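Local coordinates for AxyAgu115A (Amphibacillus xylanus NBRC 15112, PDB 6NPS), which is a family GH115 alpha-glucuronidase that probably removes glucuronic acid side groups from arabinoglucuronoxylan, at residues A[4-9]-A[61-66]; A[315-320]-A[357-362]; A[422-427]-A[512-517]; A[663-668]-A[705-710]; A[791-796]-A[961-966]. The protein carries 3 engineered substitutions. All blocks are in the same frame, centred on the assembly; numbering follows the deposited sequence.

Contact 1 of 5, residues A[4-9]-A[61-66]; sequences DFTLNQ and SRHAVL
The imidazole of H63 and the phenyl ring of F5 lie side by side with planes at 30°, slid so far apart (centroids 5.9 Å) that they barely overlap. At the imidazole edge, T6 N bonds to H63 ND1 at 3.0 Å, close to the ring plane and with an N-H angle of 155°. The edge of the phenyl ring takes the backbone oxygen A64 O, 3.3 Å from F5 CE1, and V65 CG2 reaches F5 CZ obliquely at 4.1 Å. F5 gets there because its CG stands anti to the backbone N (chi1 174°), which also brings the ring onto L113 of strand 109-117. The contact thus joins strand 5-8, paired with strand 152-155, to the corner entering strand 64-69, an edge strand of a mixed sheet of the N-terminal region. H63 ND1 also lies 3.1 Å from T6 O, a weak bond that would need ND1 as donor. The two bonds are therefore alternatives, and the straighter one is consistent with ND1 acting as acceptor, without its proton.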
# COMPACT_ATOMS: atom_id res chain seq x y z
N ASP A 4 44.73 -18.07 -57.72
CA ASP A 4 43.73 -17.37 -56.92
C ASP A 4 43.72 -15.87 -57.23
O ASP A 4 44.73 -15.28 -57.62
CB ASP A 4 44.02 -17.56 -55.42
CG ASP A 4 43.78 -18.98 -54.92
OD1 ASP A 4 43.33 -19.86 -55.69
OD2 ASP A 4 44.06 -19.23 -53.72
N PHE A 5 42.57 -15.25 -57.02
CA PHE A 5 42.56 -13.80 -56.88
C PHE A 5 43.12 -13.45 -55.51
O PHE A 5 42.66 -13.98 -54.50
CB PHE A 5 41.15 -13.28 -57.03
CG PHE A 5 41.02 -11.81 -56.77
CD1 PHE A 5 41.10 -10.91 -57.83
CD2 PHE A 5 40.75 -11.33 -55.49
CE1 PHE A 5 40.97 -9.54 -57.61
CE2 PHE A 5 40.62 -9.96 -55.26
CZ PHE A 5 40.72 -9.07 -56.33
N THR A 6 44.08 -12.54 -55.46
CA THR A 6 44.75 -12.18 -54.22
C THR A 6 44.72 -10.68 -54.03
O THR A 6 44.90 -9.92 -54.98
CB THR A 6 46.20 -12.66 -54.22
OG1 THR A 6 46.22 -14.09 -54.31
CG2 THR A 6 46.92 -12.21 -52.95
N LEU A 7 44.51 -10.25 -52.79
CA LEU A 7 44.74 -8.87 -52.39
C LEU A 7 45.63 -8.90 -51.15
O LEU A 7 45.34 -9.63 -50.20
CB LEU A 7 43.42 -8.16 -52.11
CG LEU A 7 43.52 -6.70 -51.63
CD1 LEU A 7 44.48 -5.86 -52.51
CD2 LEU A 7 42.12 -6.08 -51.62
N ASN A 8 46.73 -8.14 -51.17
CA ASN A 8 47.54 -8.07 -49.96
C ASN A 8 48.12 -6.67 -49.82
O ASN A 8 47.96 -5.82 -50.70
CB ASN A 8 48.63 -9.17 -49.93
CG ASN A 8 49.67 -9.03 -51.03
OD1 ASN A 8 50.17 -7.94 -51.29
ND2 ASN A 8 50.03 -10.16 -51.65
N GLN A 9 48.77 -6.45 -48.67
CA GLN A 9 49.31 -5.13 -48.35
C GLN A 9 50.32 -4.65 -49.39
O GLN A 9 50.34 -3.46 -49.72
CB GLN A 9 49.98 -5.15 -46.98
CG GLN A 9 49.09 -5.34 -45.81
CD GLN A 9 49.90 -5.32 -44.53
OE1 GLN A 9 51.03 -5.82 -44.50
NE2 GLN A 9 49.34 -4.72 -43.48
N SER A 61 45.90 -2.67 -61.32
CA SER A 61 46.81 -3.64 -60.74
C SER A 61 46.67 -4.98 -61.47
O SER A 61 45.66 -5.26 -62.12
CB SER A 61 46.51 -3.77 -59.24
OG SER A 61 46.79 -5.06 -58.74
N ARG A 62 47.71 -5.81 -61.38
CA ARG A 62 47.60 -7.16 -61.94
C ARG A 62 46.38 -7.92 -61.42
O ARG A 62 45.80 -8.70 -62.16
CB ARG A 62 48.89 -7.94 -61.67
CG ARG A 62 50.10 -7.36 -62.38
CD ARG A 62 51.35 -7.48 -61.52
NE ARG A 62 52.32 -6.40 -61.75
CZ ARG A 62 53.41 -6.49 -62.49
NH1 ARG A 62 53.72 -7.63 -63.11
NH2 ARG A 62 54.22 -5.44 -62.61
N HIS A 63 45.96 -7.68 -60.17
CA HIS A 63 44.69 -8.18 -59.63
C HIS A 63 43.80 -6.98 -59.33
O HIS A 63 44.18 -6.10 -58.55
CB HIS A 63 44.88 -9.02 -58.35
CG HIS A 63 45.70 -10.27 -58.55
ND1 HIS A 63 45.71 -11.31 -57.65
CD2 HIS A 63 46.53 -10.63 -59.56
CE1 HIS A 63 46.52 -12.26 -58.08
NE2 HIS A 63 47.03 -11.88 -59.24
N ALA A 64 42.62 -6.95 -59.94
CA ALA A 64 41.80 -5.75 -59.96
C ALA A 64 40.37 -6.10 -59.59
O ALA A 64 39.94 -7.24 -59.72
CB ALA A 64 41.87 -5.06 -61.34
N VAL A 65 39.63 -5.10 -59.11
CA VAL A 65 38.22 -5.22 -58.76
C VAL A 65 37.46 -4.46 -59.84
O VAL A 65 37.71 -3.27 -60.05
CB VAL A 65 37.92 -4.68 -57.36
CG1 VAL A 65 36.41 -4.64 -57.13
CG2 VAL A 65 38.64 -5.51 -56.24
N LEU A 66 36.57 -5.15 -60.55
CA LEU A 66 35.83 -4.57 -61.68
C LEU A 66 34.35 -4.68 -61.34
O LEU A 66 33.81 -5.78 -61.26
CB LEU A 66 36.15 -5.30 -62.99
CG LEU A 66 37.62 -5.44 -63.39
CD1 LEU A 66 37.80 -6.26 -64.66
CD2 LEU A 66 38.26 -4.08 -63.56

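Contact 2 of 5, residues A[315-320]-A[357-362]; sequences ATLEDN and EPFFYG
N320 and F359 bring their helices together, with CA atoms 6.9 Å apart, where the first turn of helix 317-338 meets the short helix 356-361. Both helices belong to the TIM-barrel part of the enzyme, one preceding and the other following barrel strand 348-351. N320 lies over one face of the F359 ring in a CH-pi contact, its CB 3.6 Å from the ring centroid and 21° off the normal. The amide beyond is turned nearly parallel to the ring, their planes 16° apart. L317 CD1 instead meets the ring at its edge, 3.6 Å from F359 CD1; its CG is anti to the backbone N (chi1 -173°), which carries the branch across to the ring. N320 ND2 also bonds to T316 O at 2.8 Å, nearly along the C=O axis. Were N320 replaced by an alanine, T316 O would probably lose this donor. T316, the N-cap residue, gives its OG1 hydrogen to D319 OD1 at 2.7 Å, from above the carboxylate plane.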
# COMPACT_ATOMS: atom_id res chain seq x y z
N ALA A 315 -17.92 10.37 -35.07
CA ALA A 315 -17.86 9.86 -36.43
C ALA A 315 -18.38 8.43 -36.48
O ALA A 315 -17.97 7.57 -35.69
CB ALA A 315 -16.44 9.93 -36.96
N THR A 316 -19.28 8.18 -37.43
CA THR A 316 -19.77 6.84 -37.67
C THR A 316 -18.68 6.01 -38.36
O THR A 316 -17.57 6.48 -38.65
CB THR A 316 -21.04 6.89 -38.52
OG1 THR A 316 -20.70 7.26 -39.86
CG2 THR A 316 -22.01 7.93 -37.97
N LEU A 317 -19.00 4.75 -38.63
CA LEU A 317 -18.10 3.93 -39.42
C LEU A 317 -18.30 4.16 -40.92
O LEU A 317 -17.33 4.11 -41.68
CB LEU A 317 -18.28 2.45 -39.06
CG LEU A 317 -17.32 1.43 -39.67
CD1 LEU A 317 -15.90 1.72 -39.23
CD2 LEU A 317 -17.73 -0.01 -39.33
N GLU A 318 -19.54 4.40 -41.36
CA GLU A 318 -19.75 4.68 -42.78
C GLU A 318 -19.18 6.04 -43.17
O GLU A 318 -18.71 6.20 -44.31
CB GLU A 318 -21.23 4.59 -43.14
CG GLU A 318 -22.09 5.56 -42.38
CD GLU A 318 -23.28 6.03 -43.18
OE1 GLU A 318 -23.39 5.64 -44.36
OE2 GLU A 318 -24.10 6.82 -42.64
N ASP A 319 -19.18 7.01 -42.26
CA ASP A 319 -18.61 8.32 -42.58
C ASP A 319 -17.09 8.22 -42.75
O ASP A 319 -16.54 8.69 -43.74
CB ASP A 319 -18.98 9.34 -41.51
CG ASP A 319 -20.46 9.73 -41.54
OD1 ASP A 319 -21.30 8.88 -41.94
OD2 ASP A 319 -20.80 10.88 -41.18
N ASN A 320 -16.45 7.48 -41.85
CA ASN A 320 -15.02 7.29 -41.94
C ASN A 320 -14.69 6.60 -43.26
O ASN A 320 -13.69 6.92 -43.91
CB ASN A 320 -14.50 6.47 -40.76
CG ASN A 320 -14.11 7.33 -39.58
OD1 ASN A 320 -13.10 8.03 -39.62
ND2 ASN A 320 -14.90 7.28 -38.52
N GLU A 357 -7.89 -0.26 -39.88
CA GLU A 357 -8.23 -1.67 -40.13
C GLU A 357 -9.73 -1.93 -40.05
O GLU A 357 -10.26 -2.58 -40.97
CB GLU A 357 -7.44 -2.58 -39.16
CG GLU A 357 -7.42 -4.08 -39.56
CD GLU A 357 -6.69 -4.99 -38.54
OE1 GLU A 357 -7.15 -5.08 -37.37
OE2 GLU A 357 -5.67 -5.64 -38.91
N PRO A 358 -10.48 -1.47 -39.03
CA PRO A 358 -11.95 -1.52 -39.14
C PRO A 358 -12.51 -0.78 -40.36
O PRO A 358 -13.58 -1.15 -40.86
CB PRO A 358 -12.42 -0.87 -37.83
CG PRO A 358 -11.31 -1.16 -36.85
CD PRO A 358 -10.05 -1.06 -37.67
N PHE A 359 -11.83 0.25 -40.86
CA PHE A 359 -12.34 0.97 -42.03
C PHE A 359 -12.21 0.11 -43.28
O PHE A 359 -13.04 0.21 -44.19
CB PHE A 359 -11.60 2.30 -42.21
CG PHE A 359 -11.74 3.26 -41.05
CD1 PHE A 359 -12.74 3.11 -40.10
CD2 PHE A 359 -10.88 4.34 -40.93
CE1 PHE A 359 -12.87 4.00 -39.04
CE2 PHE A 359 -11.01 5.24 -39.87
CZ PHE A 359 -12.00 5.07 -38.93
N PHE A 360 -11.20 -0.76 -43.31
CA PHE A 360 -10.92 -1.55 -44.51
C PHE A 360 -11.99 -2.62 -44.72
O PHE A 360 -12.58 -2.72 -45.80
CB PHE A 360 -9.51 -2.16 -44.40
CG PHE A 360 -9.14 -3.07 -45.55
CD1 PHE A 360 -9.03 -2.58 -46.84
CD2 PHE A 360 -8.89 -4.42 -45.32
CE1 PHE A 360 -8.68 -3.42 -47.89
CE2 PHE A 360 -8.55 -5.27 -46.36
CZ PHE A 360 -8.44 -4.77 -47.65
N TYR A 361 -12.28 -3.39 -43.67
CA TYR A 361 -13.19 -4.53 -43.80
C TYR A 361 -14.66 -4.10 -43.82
O TYR A 361 -15.41 -4.48 -44.72
CB TYR A 361 -12.91 -5.52 -42.67
CG TYR A 361 -11.52 -6.12 -42.70
CD1 TYR A 361 -11.10 -6.92 -43.76
CD2 TYR A 361 -10.63 -5.93 -41.64
CE1 TYR A 361 -9.84 -7.48 -43.78
CE2 TYR A 361 -9.36 -6.50 -41.64
CZ TYR A 361 -8.97 -7.28 -42.72
OH TYR A 361 -7.71 -7.83 -42.72
N GLY A 362 -15.08 -3.29 -42.84
CA GLY A 362 -16.46 -2.85 -42.70
C GLY A 362 -17.27 -3.67 -41.70
O GLY A 362 -16.73 -4.10 -40.68

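Contact 3 of 5, residues A[422-427]-A[512-517]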
# COMPACT_ATOMS: atom_id res chain seq x y z
N TRP A 422 13.62 3.29 -24.72
CA TRP A 422 14.93 3.64 -24.17
C TRP A 422 16.03 2.72 -24.73
O TRP A 422 16.95 3.18 -25.42
CB TRP A 422 14.84 3.55 -22.64
CG TRP A 422 16.13 3.79 -21.93
CD1 TRP A 422 16.98 4.83 -22.11
CD2 TRP A 422 16.70 2.96 -20.92
NE1 TRP A 422 18.06 4.72 -21.27
CE2 TRP A 422 17.92 3.57 -20.53
CE3 TRP A 422 16.32 1.76 -20.33
CZ2 TRP A 422 18.76 3.02 -19.56
CZ3 TRP A 422 17.16 1.19 -19.35
CH2 TRP A 422 18.37 1.83 -18.97
N ILE A 423 15.95 1.44 -24.41
CA ILE A 423 16.90 0.43 -24.86
C ILE A 423 16.10 -0.73 -25.41
O ILE A 423 15.01 -1.03 -24.89
CB ILE A 423 17.82 -0.04 -23.70
CG1 ILE A 423 18.73 1.07 -23.22
CG2 ILE A 423 18.76 -1.14 -24.14
CD1 ILE A 423 19.69 0.55 -22.16
N ASN A 424 16.62 -1.39 -26.45
CA ASN A 424 16.02 -2.61 -27.02
C ASN A 424 15.44 -3.52 -25.94
O ASN A 424 16.13 -3.88 -24.97
CB ASN A 424 17.09 -3.39 -27.82
CG ASN A 424 16.60 -4.73 -28.37
OD1 ASN A 424 15.46 -4.85 -28.80
ND2 ASN A 424 17.47 -5.74 -28.38
N SER A 425 14.18 -3.94 -26.13
CA SER A 425 13.54 -4.94 -25.29
C SER A 425 12.83 -6.00 -26.14
O SER A 425 11.92 -6.68 -25.64
CB SER A 425 12.55 -4.29 -24.30
OG SER A 425 11.63 -3.48 -25.02
N SER A 426 13.21 -6.13 -27.41
CA SER A 426 12.67 -7.13 -28.32
C SER A 426 13.56 -8.38 -28.37
O SER A 426 14.77 -8.34 -28.11
CB SER A 426 12.48 -6.56 -29.72
OG SER A 426 11.68 -5.37 -29.65
N TYR A 427 12.94 -9.49 -28.72
CA TYR A 427 13.53 -10.81 -28.49
C TYR A 427 13.40 -11.60 -29.78
O TYR A 427 12.28 -11.76 -30.29
CB TYR A 427 12.76 -11.46 -27.33
CG TYR A 427 13.26 -12.81 -26.83
CD1 TYR A 427 14.55 -12.99 -26.43
CD2 TYR A 427 12.37 -13.89 -26.74
CE1 TYR A 427 15.00 -14.29 -25.98
CE2 TYR A 427 12.77 -15.14 -26.29
CZ TYR A 427 14.09 -15.33 -25.89
OH TYR A 427 14.47 -16.58 -25.46
N GLY A 512 20.29 -13.49 -22.91
CA GLY A 512 19.89 -13.20 -21.56
C GLY A 512 19.13 -11.91 -21.35
O GLY A 512 18.00 -11.94 -20.85
N TYR A 513 19.72 -10.75 -21.70
CA TYR A 513 19.03 -9.51 -21.39
C TYR A 513 17.75 -9.37 -22.21
O TYR A 513 16.74 -8.85 -21.71
CB TYR A 513 19.97 -8.29 -21.56
CG TYR A 513 19.93 -7.57 -22.90
CD1 TYR A 513 18.90 -6.69 -23.23
CD2 TYR A 513 20.98 -7.72 -23.83
CE1 TYR A 513 18.88 -6.01 -24.46
CE2 TYR A 513 20.96 -7.04 -25.09
CZ TYR A 513 19.90 -6.20 -25.38
OH TYR A 513 19.87 -5.52 -26.62
N THR A 514 17.74 -9.85 -23.47
CA THR A 514 16.55 -9.62 -24.28
C THR A 514 15.37 -10.48 -23.82
O THR A 514 14.22 -10.02 -23.90
CB THR A 514 16.82 -9.85 -25.80
OG1 THR A 514 17.37 -11.16 -26.06
CG2 THR A 514 17.74 -8.76 -26.37
N LYS A 515 15.63 -11.70 -23.33
CA LYS A 515 14.55 -12.50 -22.75
C LYS A 515 13.93 -11.80 -21.54
O LYS A 515 12.70 -11.68 -21.43
CB LYS A 515 15.05 -13.91 -22.33
CG LYS A 515 13.78 -14.76 -22.08
CD LYS A 515 14.01 -16.17 -21.76
CE LYS A 515 12.68 -16.86 -21.38
NZ LYS A 515 11.91 -17.47 -22.49
N ILE A 516 14.76 -11.31 -20.62
CA ILE A 516 14.26 -10.63 -19.42
C ILE A 516 13.57 -9.30 -19.77
O ILE A 516 12.46 -9.02 -19.29
CB ILE A 516 15.41 -10.45 -18.42
CG1 ILE A 516 15.86 -11.83 -17.91
CG2 ILE A 516 14.97 -9.51 -17.26
CD1 ILE A 516 17.31 -11.82 -17.53
N ALA A 517 14.17 -8.48 -20.64
CA ALA A 517 13.54 -7.23 -21.01
C ALA A 517 12.19 -7.46 -21.69
O ALA A 517 11.25 -6.68 -21.47
CB ALA A 517 14.42 -6.39 -21.96
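N424 ND2 donates to Y513 OH at 3.0 Å, the amide plane at 89° to the phenol ring. N424 O sits at the edge of the same ring, 3.5 Å from Y513 CE1. T514 faces the loop: its CB lies 3.4 Å from S426 O, and its OG1 meets the edge of the Y427 ring at CD1, also 3.4 Å away. Y427 CG is anti to the backbone N (chi1 -175°), which lays the ring over K515, whose CA is 4.0 Å from the centroid in a CH-pi contact. S425 CB rests on A517 CB at 3.7 Å. The loop between strand 405-410 and helix 428-440 of the TIM-barrel region thus runs along helix 500-519. An Asx turn shapes it, N424 OD1 accepting from S426 N at 2.9 Å. Further out, T514 OG1 bonds to L510 O, and S425 OG to R521. Y427 OH and K515 NZ both bond to G822 O, and NZ also to G824 O and T826 O, between strands 814-821 and 828-833.

Contact 4 of 5, residues A[663-668]-A[705-710]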
# COMPACT_ATOMS: atom_id res chain seq x y z
N LYS A 663 11.60 -5.79 21.82
CA LYS A 663 11.88 -7.13 22.37
C LYS A 663 12.71 -7.95 21.39
O LYS A 663 12.63 -7.75 20.18
CB LYS A 663 10.59 -7.87 22.67
CG LYS A 663 9.91 -7.43 23.95
CD LYS A 663 8.65 -8.24 24.21
CE LYS A 663 7.80 -7.60 25.33
NZ LYS A 663 8.20 -6.19 25.66
N PRO A 664 13.53 -8.93 21.89
CA PRO A 664 14.38 -9.75 21.00
C PRO A 664 13.59 -10.83 20.27
O PRO A 664 13.68 -12.05 20.52
CB PRO A 664 15.42 -10.33 21.97
CG PRO A 664 14.71 -10.42 23.24
CD PRO A 664 13.80 -9.21 23.31
N ARG A 665 12.80 -10.37 19.32
CA ARG A 665 11.91 -11.22 18.57
C ARG A 665 12.60 -11.67 17.29
O ARG A 665 13.50 -11.00 16.75
CB ARG A 665 10.61 -10.45 18.23
CG ARG A 665 9.81 -9.99 19.40
CD ARG A 665 8.96 -8.68 19.13
NE ARG A 665 8.42 -8.65 17.76
CZ ARG A 665 7.73 -7.64 17.25
NH1 ARG A 665 7.53 -6.57 18.02
NH2 ARG A 665 7.28 -7.69 15.97
N LEU A 666 12.13 -12.82 16.79
CA LEU A 666 12.68 -13.42 15.60
C LEU A 666 11.54 -13.88 14.70
O LEU A 666 10.61 -14.55 15.17
CB LEU A 666 13.57 -14.65 15.98
CG LEU A 666 14.89 -14.33 16.65
CD1 LEU A 666 15.60 -15.69 17.01
CD2 LEU A 666 15.78 -13.48 15.74
N LEU A 667 11.63 -13.57 13.43
CA LEU A 667 10.62 -14.00 12.48
C LEU A 667 11.11 -15.26 11.79
O LEU A 667 12.23 -15.29 11.26
CB LEU A 667 10.36 -12.87 11.47
CG LEU A 667 9.30 -13.28 10.45
CD1 LEU A 667 7.93 -13.25 11.16
CD2 LEU A 667 9.32 -12.34 9.26
N VAL A 668 10.29 -16.31 11.79
CA VAL A 668 10.58 -17.53 11.04
C VAL A 668 9.75 -17.52 9.76
O VAL A 668 8.52 -17.36 9.82
CB VAL A 668 10.26 -18.78 11.88
CG1 VAL A 668 10.48 -20.07 11.06
CG2 VAL A 668 11.08 -18.79 13.16
N SER A 705 14.97 -14.31 11.05
CA SER A 705 15.33 -12.91 10.81
C SER A 705 15.10 -12.06 12.03
O SER A 705 14.07 -12.19 12.72
CB SER A 705 14.50 -12.30 9.67
OG SER A 705 14.67 -13.05 8.50
N SER A 706 16.01 -11.11 12.23
CA SER A 706 15.92 -10.10 13.29
C SER A 706 14.87 -9.03 12.99
O SER A 706 14.80 -8.49 11.87
CB SER A 706 17.26 -9.39 13.47
OG SER A 706 18.27 -10.28 13.87
N VAL A 707 14.11 -8.66 14.02
CA VAL A 707 13.28 -7.47 13.99
C VAL A 707 13.75 -6.44 14.98
O VAL A 707 13.23 -5.32 14.96
CB VAL A 707 11.79 -7.79 14.26
CG1 VAL A 707 11.26 -8.72 13.19
CG2 VAL A 707 11.65 -8.41 15.63
N SER A 708 14.67 -6.78 15.87
CA SER A 708 15.23 -5.86 16.85
C SER A 708 16.74 -5.78 16.68
O SER A 708 17.35 -6.56 15.95
CB SER A 708 14.89 -6.32 18.27
OG SER A 708 15.81 -7.37 18.56
N GLU A 709 17.37 -4.85 17.41
CA GLU A 709 18.82 -4.76 17.46
C GLU A 709 19.40 -5.47 18.68
O GLU A 709 20.55 -5.22 19.04
CB GLU A 709 19.26 -3.30 17.40
CG GLU A 709 19.63 -2.89 15.99
CD GLU A 709 19.77 -1.39 15.80
OE1 GLU A 709 19.86 -0.95 14.63
OE2 GLU A 709 19.80 -0.66 16.82
N LYS A 710 18.64 -6.36 19.31
CA LYS A 710 19.05 -7.11 20.49
C LYS A 710 19.54 -8.50 20.09
O LYS A 710 19.17 -9.04 19.04
CB LYS A 710 17.90 -7.23 21.48
CG LYS A 710 17.88 -6.13 22.50
CD LYS A 710 16.78 -5.15 22.25
CE LYS A 710 16.64 -4.18 23.41
NZ LYS A 710 15.81 -3.01 23.06
O HOH W 1 15.44 -9.49 16.90
O HOH W 2 12.67 -14.80 8.47
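L667 and S705 form a hydrogen-bonded antiparallel pair: L667 N donates to S705 O at 2.9 Å and 170°, and S705 N returns the bond to L667 O at the same length but bent to 146°. A water bridges L667 O and S705 OG. Past the non-hydrogen-bonded pair L666 and S706 the chains part, and a second water accepts from S708 N at 3.0 Å and donates to R665 O. S708 OG accepts from K710 N at 3.1 Å, an ST turn, while its CB packs 3.3 Å from K663 O. With alanine in place of S708, K710 N would probably lose its acceptor and the turn be freer to move. These strands, 666-670 and 700-706, are neighbours in one sheet of a beta-sandwich; L666 touches A712, Y714 and L732 of the other. V707 CG2 lies 3.5 Å from R665 CB, the two side chains crossing at about a right angle. The R665 chain bends at chi3 (37°), forms a salt bridge with E678 and donates to N650 O of the second subunit.

Contact 5 of 5, residues A[791-796]-A[961-966]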
# COMPACT_ATOMS: atom_id res chain seq x y z
N LYS A 791 1.04 -31.49 -4.47
CA LYS A 791 0.97 -30.24 -3.74
C LYS A 791 -0.42 -29.60 -3.76
O LYS A 791 -0.60 -28.51 -3.20
CB LYS A 791 1.99 -29.23 -4.30
CG LYS A 791 3.44 -29.61 -4.09
CD LYS A 791 4.36 -28.54 -4.66
CE LYS A 791 5.74 -28.64 -4.03
NZ LYS A 791 6.62 -27.52 -4.45
N GLY A 792 -1.40 -30.24 -4.37
CA GLY A 792 -2.69 -29.61 -4.53
C GLY A 792 -2.90 -28.91 -5.86
O GLY A 792 -3.95 -28.31 -6.08
N TYR A 793 -1.92 -28.97 -6.76
CA TYR A 793 -2.08 -28.38 -8.09
C TYR A 793 -1.00 -28.99 -8.96
O TYR A 793 -0.05 -29.57 -8.45
CB TYR A 793 -1.99 -26.85 -8.07
CG TYR A 793 -0.64 -26.35 -7.66
CD1 TYR A 793 -0.31 -26.20 -6.31
CD2 TYR A 793 0.34 -26.07 -8.61
CE1 TYR A 793 0.95 -25.75 -5.93
CE2 TYR A 793 1.61 -25.62 -8.23
CZ TYR A 793 1.90 -25.48 -6.90
OH TYR A 793 3.14 -25.02 -6.53
N ILE A 794 -1.16 -28.85 -10.27
CA ILE A 794 -0.18 -29.32 -11.24
C ILE A 794 0.16 -28.17 -12.16
O ILE A 794 -0.73 -27.41 -12.56
CB ILE A 794 -0.72 -30.51 -12.07
CG1 ILE A 794 -1.01 -31.73 -11.18
CG2 ILE A 794 0.27 -30.86 -13.22
CD1 ILE A 794 -1.74 -32.81 -11.96
N SER A 795 1.45 -28.02 -12.48
CA SER A 795 1.93 -26.96 -13.35
C SER A 795 2.88 -27.62 -14.34
O SER A 795 3.85 -28.28 -13.93
CB SER A 795 2.60 -25.84 -12.56
OG SER A 795 3.29 -24.95 -13.43
N ILE A 796 2.61 -27.43 -15.63
CA ILE A 796 3.21 -28.18 -16.73
C ILE A 796 3.79 -27.17 -17.71
O ILE A 796 3.05 -26.33 -18.23
CB ILE A 796 2.16 -29.04 -17.46
CG1 ILE A 796 1.56 -30.08 -16.51
CG2 ILE A 796 2.78 -29.70 -18.68
CD1 ILE A 796 0.33 -30.76 -17.08
N ASN A 961 5.88 -22.60 -10.51
CA ASN A 961 6.89 -23.31 -11.27
C ASN A 961 6.44 -24.75 -11.51
O ASN A 961 5.52 -25.25 -10.87
CB ASN A 961 8.24 -23.24 -10.56
CG ASN A 961 8.16 -23.73 -9.15
OD1 ASN A 961 7.61 -23.06 -8.28
ND2 ASN A 961 8.72 -24.92 -8.91
N GLU A 962 7.04 -25.40 -12.51
CA GLU A 962 6.59 -26.72 -12.94
C GLU A 962 6.64 -27.72 -11.78
O GLU A 962 7.59 -27.74 -11.00
CB GLU A 962 7.46 -27.20 -14.09
CG GLU A 962 7.05 -28.56 -14.70
CD GLU A 962 7.80 -28.87 -16.01
OE1 GLU A 962 9.05 -28.80 -16.01
OE2 GLU A 962 7.15 -29.14 -17.05
N THR A 963 5.61 -28.56 -11.67
CA THR A 963 5.56 -29.55 -10.60
C THR A 963 6.12 -30.88 -11.09
O THR A 963 6.56 -31.02 -12.23
CB THR A 963 4.13 -29.69 -10.08
OG1 THR A 963 3.25 -29.93 -11.19
CG2 THR A 963 3.69 -28.41 -9.34
N TYR A 964 6.10 -31.88 -10.23
CA TYR A 964 6.83 -33.11 -10.49
C TYR A 964 6.18 -33.94 -11.61
O TYR A 964 4.96 -34.09 -11.66
CB TYR A 964 6.90 -33.94 -9.21
CG TYR A 964 7.48 -35.32 -9.42
CD1 TYR A 964 8.86 -35.52 -9.44
CD2 TYR A 964 6.66 -36.44 -9.56
CE1 TYR A 964 9.41 -36.80 -9.64
CE2 TYR A 964 7.20 -37.71 -9.76
CZ TYR A 964 8.58 -37.88 -9.78
OH TYR A 964 9.11 -39.14 -9.97
N TYR A 965 7.03 -34.52 -12.47
CA TYR A 965 6.58 -35.55 -13.42
C TYR A 965 7.57 -36.69 -13.42
O TYR A 965 8.76 -36.48 -13.21
CB TYR A 965 6.40 -35.01 -14.90
CG TYR A 965 7.65 -34.40 -15.51
CD1 TYR A 965 8.49 -35.14 -16.34
CD2 TYR A 965 7.98 -33.05 -15.28
CE1 TYR A 965 9.65 -34.58 -16.90
CE2 TYR A 965 9.13 -32.47 -15.84
CZ TYR A 965 9.97 -33.26 -16.66
OH TYR A 965 11.12 -32.71 -17.21
N VAL A 966 7.07 -37.89 -13.72
CA VAL A 966 7.88 -39.10 -13.70
C VAL A 966 8.95 -39.01 -14.78
O VAL A 966 8.67 -38.64 -15.92
CB VAL A 966 6.98 -40.33 -13.88
CG1 VAL A 966 7.81 -41.66 -13.99
CG2 VAL A 966 5.99 -40.38 -12.72
O HOH W 3 5.32 -25.28 -8.07
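Two nearly straight hydrogen bonds fasten S795 to T963. S795 N donates to T963 OG1 at 2.9 Å and 173°; T963 N donates to S795 O, also at 2.9 Å, in the carbonyl plane and on a lone pair. The threonine hydroxyl can take the amide because OG1 stands between its own backbone N and carbonyl carbon (chi1 52°), much as a carbonyl oxygen of a paired strand would. E962 CA adds a CH...O contact to S795 O at 3.3 Å. A water bridges Y793 OH (2.7 Å) and N961 O, to which it donates. Around these, E962 OE2 bonds to H800 ND1 and E797 N, and S795 OG to P960 O. Strand 794-797 lies in the C-terminal domain, whose family relationship is consistent with a galactose-binding-like beta-sandwich: I794 and I796 bond through their backbones to strand 940-948, and S795 turns its N and O to the C-terminal tail. Y964 carries that tail on to V788 of strand 786-788. In van der Waals contact, T963 CG2 reaches Y793 CE2 obliquely at 3.7 Å, and T963 OG1 lies 3.7 Å from I794 CG2. F787 packs against T963 and E962.

From the N terminus, the five contacts follow in series, none nesting in or crossing another. Contact 1 closes a loop of 51 residues in the small N-terminal domain. Contact 2 closes 36 residues within the TIM-barrel region, joining the helices before and after one strand, and contact 3 closes 84, bringing a loop of that region to helix 500-519. Beyond the long helices 537-558 to 601-629, contact 4 pairs two strands across 36 residues in a sandwich at the second subunit's border. Contact 5 spans 164 residues and fixes the C-terminal tail to the last domain. Contacts 3 and 5 come within about 13 Å (nearest atoms), whereas contacts 1 and 4 lie about 79 Å apart between centres.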